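PDB 4OVQ: TRAP dicarboxylate ABC transporter, substrate-binding protein from Roseobacter denitrificans, which binds beta-D-glucuronate as the periplasmic solute-binding component of a TRAP transport system, probably handing the sugar acid on for uptake. Local coordinates for residues Arg146-Gly151 against Gly176-Leu181. Sequence-based numbering, arbitrary orientation.
Sequences RSFYNG and GMIAEL. With BDP (beta-D-glucopyranuronic acid), chain C.
Phe148 packs its ring against Ile178 and Leu181, joining strand 146-150 to the end of helix 172-180 in a TRAP-type periplasmic solute-binding fold. The contact is wholly apolar: no hydrogen bond crosses between the segments, and the buried surface sums to 117 Å². Followed outward from CB, Phe148 has CG anti to its carbonyl carbon (chi1 -67°), and this torsion, with CB already directed there, brings CE1 and CZ up to Ile178 of the helix and to Leu181 just beyond it. Phe148 CE1 meets CD1 of Ile178 at 3.8 Å, the methyl lying at the ring edge near its plane. At the tip, Phe148 CZ touches Leu181 CD1, also at 3.8 Å, and that methyl sits 4.1 Å from CE2 of the same Phe148 ring, so one leucine methyl touches both atoms, CZ the more closely. His229 of the adjacent strand 223-230 meets the same ring, while Ile178 also packs on Val166 and Val168.

Two residues before Phe148, Arg146 serves the ligand. Its chain, bent at chi3, presents two nitrogens to glucuronate. Arg146 NH2 gives a nearly straight bond (169°) to carboxylate O6B at 3.0 Å. Arg146 NH1 reaches ring oxygen O5 of the sugar at 3.0 Å. NE also makes a salt bridge to Glu206 OE2, a further hold that would limit turning of the guanidinium. A leucine in its place would probably leave the sugar carboxylate without this positive mate and Glu206 without this counter-charge. The bond from NH1 is the more bent of the two, its N-H...O5 angle being 153°, with O5 at the guanidinium edge, near its plane.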
ATOM      1  N   ARG A 146       0.180   8.013   3.363  1.00 11.36           N
ATOM      2  CA  ARG A 146      -0.857   7.741   4.340  1.00 13.46           C
ATOM      3  C   ARG A 146      -0.780   8.727   5.516  1.00 11.42           C
ATOM      4  O   ARG A 146       0.299   8.984   6.039  1.00 13.32           O
ATOM      5  CB  ARG A 146      -0.708   6.295   4.867  1.00 10.89           C
ATOM      6  CG  ARG A 146      -0.689   5.253   3.791  1.00 11.29           C
ATOM      7  CD  ARG A 146      -0.400   3.857   4.336  1.00  8.46           C
ATOM      8  NE  ARG A 146      -1.438   3.322   5.199  1.00  9.94           N
ATOM      9  CZ  ARG A 146      -2.366   2.445   4.812  1.00  8.28           C
ATOM     10  NH1 ARG A 146      -2.484   2.107   3.534  1.00  7.99           N
ATOM     11  NH2 ARG A 146      -3.226   1.999   5.691  1.00  8.49           N
ATOM     12  N   SER A 147      -1.931   9.249   5.907  1.00 11.44           N
ATOM     13  CA  SER A 147      -2.056  10.168   7.038  1.00 14.94           C
ATOM     14  C   SER A 147      -3.217   9.788   7.952  1.00 12.81           C
ATOM     15  O   SER A 147      -4.148   9.101   7.531  1.00 13.04           O
ATOM     16  CB  SER A 147      -2.302  11.585   6.538  1.00 12.33           C
ATOM     17  OG  SER A 147      -1.167  12.087   5.856  1.00 15.05           O
ATOM     18  N   PHE A 148      -3.167  10.274   9.196  1.00 13.19           N
ATOM     19  CA  PHE A 148      -4.153   9.930  10.195  1.00 13.31           C
ATOM     20  C   PHE A 148      -5.496  10.592   9.959  1.00 12.72           C
ATOM     21  O   PHE A 148      -5.586  11.747   9.530  1.00 15.24           O
ATOM     22  CB  PHE A 148      -3.684  10.353  11.603  1.00 11.52           C
ATOM     23  CG  PHE A 148      -2.502   9.585  12.109  1.00 16.00           C
ATOM     24  CD1 PHE A 148      -2.608   8.231  12.377  1.00 15.64           C
ATOM     25  CD2 PHE A 148      -1.289  10.219  12.358  1.00 16.65           C
ATOM     26  CE1 PHE A 148      -1.521   7.527  12.859  1.00 17.24           C
ATOM     27  CE2 PHE A 148      -0.220   9.519  12.833  1.00 18.62           C
ATOM     28  CZ  PHE A 148      -0.337   8.158  13.075  1.00 15.47           C
ATOM     29  N   TYR A 149      -6.556   9.881  10.303  1.00 12.29           N
ATOM     30  CA  TYR A 149      -7.866  10.489  10.392  1.00 13.89           C
ATOM     31  C   TYR A 149      -8.656   9.929  11.577  1.00 17.06           C
ATOM     32  O   TYR A 149      -8.496   8.772  11.949  1.00 11.71           O
ATOM     33  CB  TYR A 149      -8.654  10.338   9.093  1.00 16.48           C
ATOM     34  CG  TYR A 149      -8.705   8.965   8.430  1.00  9.42           C
ATOM     35  CD1 TYR A 149      -9.706   8.075   8.715  1.00  8.99           C
ATOM     36  CD2 TYR A 149      -7.815   8.640   7.414  1.00  9.81           C
ATOM     37  CE1 TYR A 149      -9.808   6.861   8.054  1.00 10.19           C
ATOM     38  CE2 TYR A 149      -7.885   7.424   6.743  1.00  9.67           C
ATOM     39  CZ  TYR A 149      -8.893   6.537   7.068  1.00  9.74           C
ATOM     40  OH  TYR A 149      -8.959   5.336   6.383  1.00 10.30           O
ATOM     41  N   ASN A 150      -9.512  10.759  12.169  1.00 15.49           N
ATOM     42  CA  ASN A 150     -10.351  10.333  13.281  1.00 13.29           C
ATOM     43  C   ASN A 150     -11.521  11.292  13.410  1.00 15.72           C
ATOM     44  O   ASN A 150     -11.543  12.329  12.752  1.00 16.86           O
ATOM     45  CB  ASN A 150      -9.571  10.246  14.590  1.00 17.25           C
ATOM     46  CG  ASN A 150      -9.291  11.613  15.194  1.00 17.00           C
ATOM     47  OD1 ASN A 150      -9.973  12.031  16.137  1.00 18.99           O
ATOM     48  ND2 ASN A 150      -8.292  12.308  14.661  1.00 17.33           N
ATOM     49  N   GLY A 151     -12.473  10.941  14.265  1.00 14.74           N
ATOM     50  CA  GLY A 151     -13.713  11.686  14.365  1.00 18.92           C
ATOM     51  C   GLY A 151     -13.736  12.683  15.514  1.00 22.19           C
ATOM     52  O   GLY A 151     -14.648  13.498  15.596  1.00 29.08           O
ATOM     53  N   GLY A 176       3.666  -1.235  16.166  1.00 12.89           N
ATOM     54  CA  GLY A 176       4.720  -0.468  16.811  1.00 13.88           C
ATOM     55  C   GLY A 176       4.664   1.043  16.647  1.00 15.83           C
ATOM     56  O   GLY A 176       4.818   1.807  17.598  1.00 18.65           O
HETATM   57  N   MSE A 177       4.474   1.488  15.416  1.00 11.93           N
HETATM   58  CA  MSE A 177       4.352   2.895  15.118  1.00 11.77           C
HETATM   59  C   MSE A 177       3.298   3.518  16.027  1.00 11.78           C
HETATM   60  O   MSE A 177       3.530   4.560  16.593  1.00 13.27           O
HETATM   61  CB  MSE A 177       3.972   3.099  13.631  1.00 13.11           C
HETATM   62  CG  MSE A 177       3.599   4.517  13.243  1.00 11.48           C
HETATM   63 SE   MSE A 177       2.965   4.662  11.435  1.00 24.35          SE
HETATM   64  CE  MSE A 177       1.241   3.936  11.682  1.00 10.07           C
ATOM     65  N   ILE A 178       2.129   2.894  16.141  1.00 12.29           N
ATOM     66  CA  ILE A 178       1.057   3.488  16.937  1.00 12.55           C
ATOM     67  C   ILE A 178       1.416   3.482  18.418  1.00 14.49           C
ATOM     68  O   ILE A 178       1.232   4.488  19.101  1.00 16.81           O
ATOM     69  CB  ILE A 178      -0.302   2.803  16.702  1.00 11.34           C
ATOM     70  CG1 ILE A 178      -0.698   2.887  15.211  1.00 14.95           C
ATOM     71  CG2 ILE A 178      -1.385   3.406  17.614  1.00 12.94           C
ATOM     72  CD1 ILE A 178      -1.053   4.298  14.714  1.00 13.42           C
ATOM     73  N   ALA A 179       1.953   2.365  18.898  1.00 15.69           N
ATOM     74  CA  ALA A 179       2.286   2.228  20.317  1.00 13.07           C
ATOM     75  C   ALA A 179       3.318   3.288  20.722  1.00 19.93           C
ATOM     76  O   ALA A 179       3.253   3.837  21.840  1.00 21.91           O
ATOM     77  CB  ALA A 179       2.777   0.818  20.606  1.00 17.06           C
ATOM     78  N   GLU A 180       4.232   3.638  19.814  1.00 19.84           N
ATOM     79  CA  GLU A 180       5.272   4.637  20.145  1.00 23.23           C
ATOM     80  C   GLU A 180       4.759   6.095  20.130  1.00 22.47           C
ATOM     81  O   GLU A 180       5.420   7.028  20.633  1.00 22.53           O
ATOM     82  CB  GLU A 180       6.490   4.471  19.224  1.00 22.09           C
ATOM     83  CG  GLU A 180       7.105   3.077  19.318  1.00 25.34           C
ATOM     84  CD  GLU A 180       7.719   2.787  20.690  1.00 27.55           C
ATOM     85  OE1 GLU A 180       8.038   3.757  21.410  1.00 27.02           O
ATOM     86  OE2 GLU A 180       7.858   1.598  21.050  1.00 25.82           O
ATOM     87  N   LEU A 181       3.571   6.290  19.565  1.00 14.31           N
ATOM     88  CA  LEU A 181       2.890   7.561  19.629  1.00 19.98           C
ATOM     89  C   LEU A 181       1.906   7.539  20.790  1.00 18.41           C
ATOM     90  O   LEU A 181       1.152   8.488  20.978  1.00 20.53           O
ATOM     91  CB  LEU A 181       2.173   7.840  18.306  1.00 20.87           C
ATOM     92  CG  LEU A 181       3.075   7.937  17.064  1.00 20.11           C
ATOM     93  CD1 LEU A 181       2.239   8.075  15.806  1.00 19.01           C
ATOM     94  CD2 LEU A 181       4.031   9.122  17.193  1.00 18.39           C
TER
HETATM   95  C1  BDP C 402      -4.873   1.289   0.802  1.00  7.53           C
HETATM   96  C2  BDP C 402      -4.258   0.226  -0.071  1.00  6.68           C
HETATM   97  C3  BDP C 402      -5.058  -0.991   0.102  1.00  5.36           C
HETATM   98  C4  BDP C 402      -5.057  -1.414   1.533  1.00  6.15           C
HETATM   99  C5  BDP C 402      -5.589  -0.305   2.410  1.00  7.19           C
HETATM  100  C6  BDP C 402      -5.565  -0.655   3.906  1.00  6.28           C
HETATM  101  O2  BDP C 402      -4.407   0.713  -1.447  1.00  7.35           O
HETATM  102  O3  BDP C 402      -4.324  -2.035  -0.638  1.00  6.19           O
HETATM  103  O4  BDP C 402      -5.885  -2.641   1.698  1.00  6.66           O
HETATM  104  O5  BDP C 402      -4.856   0.897   2.217  1.00  6.88           O
HETATM  105  O6A BDP C 402      -5.794  -1.850   4.260  1.00  8.44           O
HETATM  106  O1  BDP C 402      -4.186   2.505   0.749  1.00  7.09           O
HETATM  107  O6B BDP C 402      -5.467   0.339   4.667  1.00  7.81           O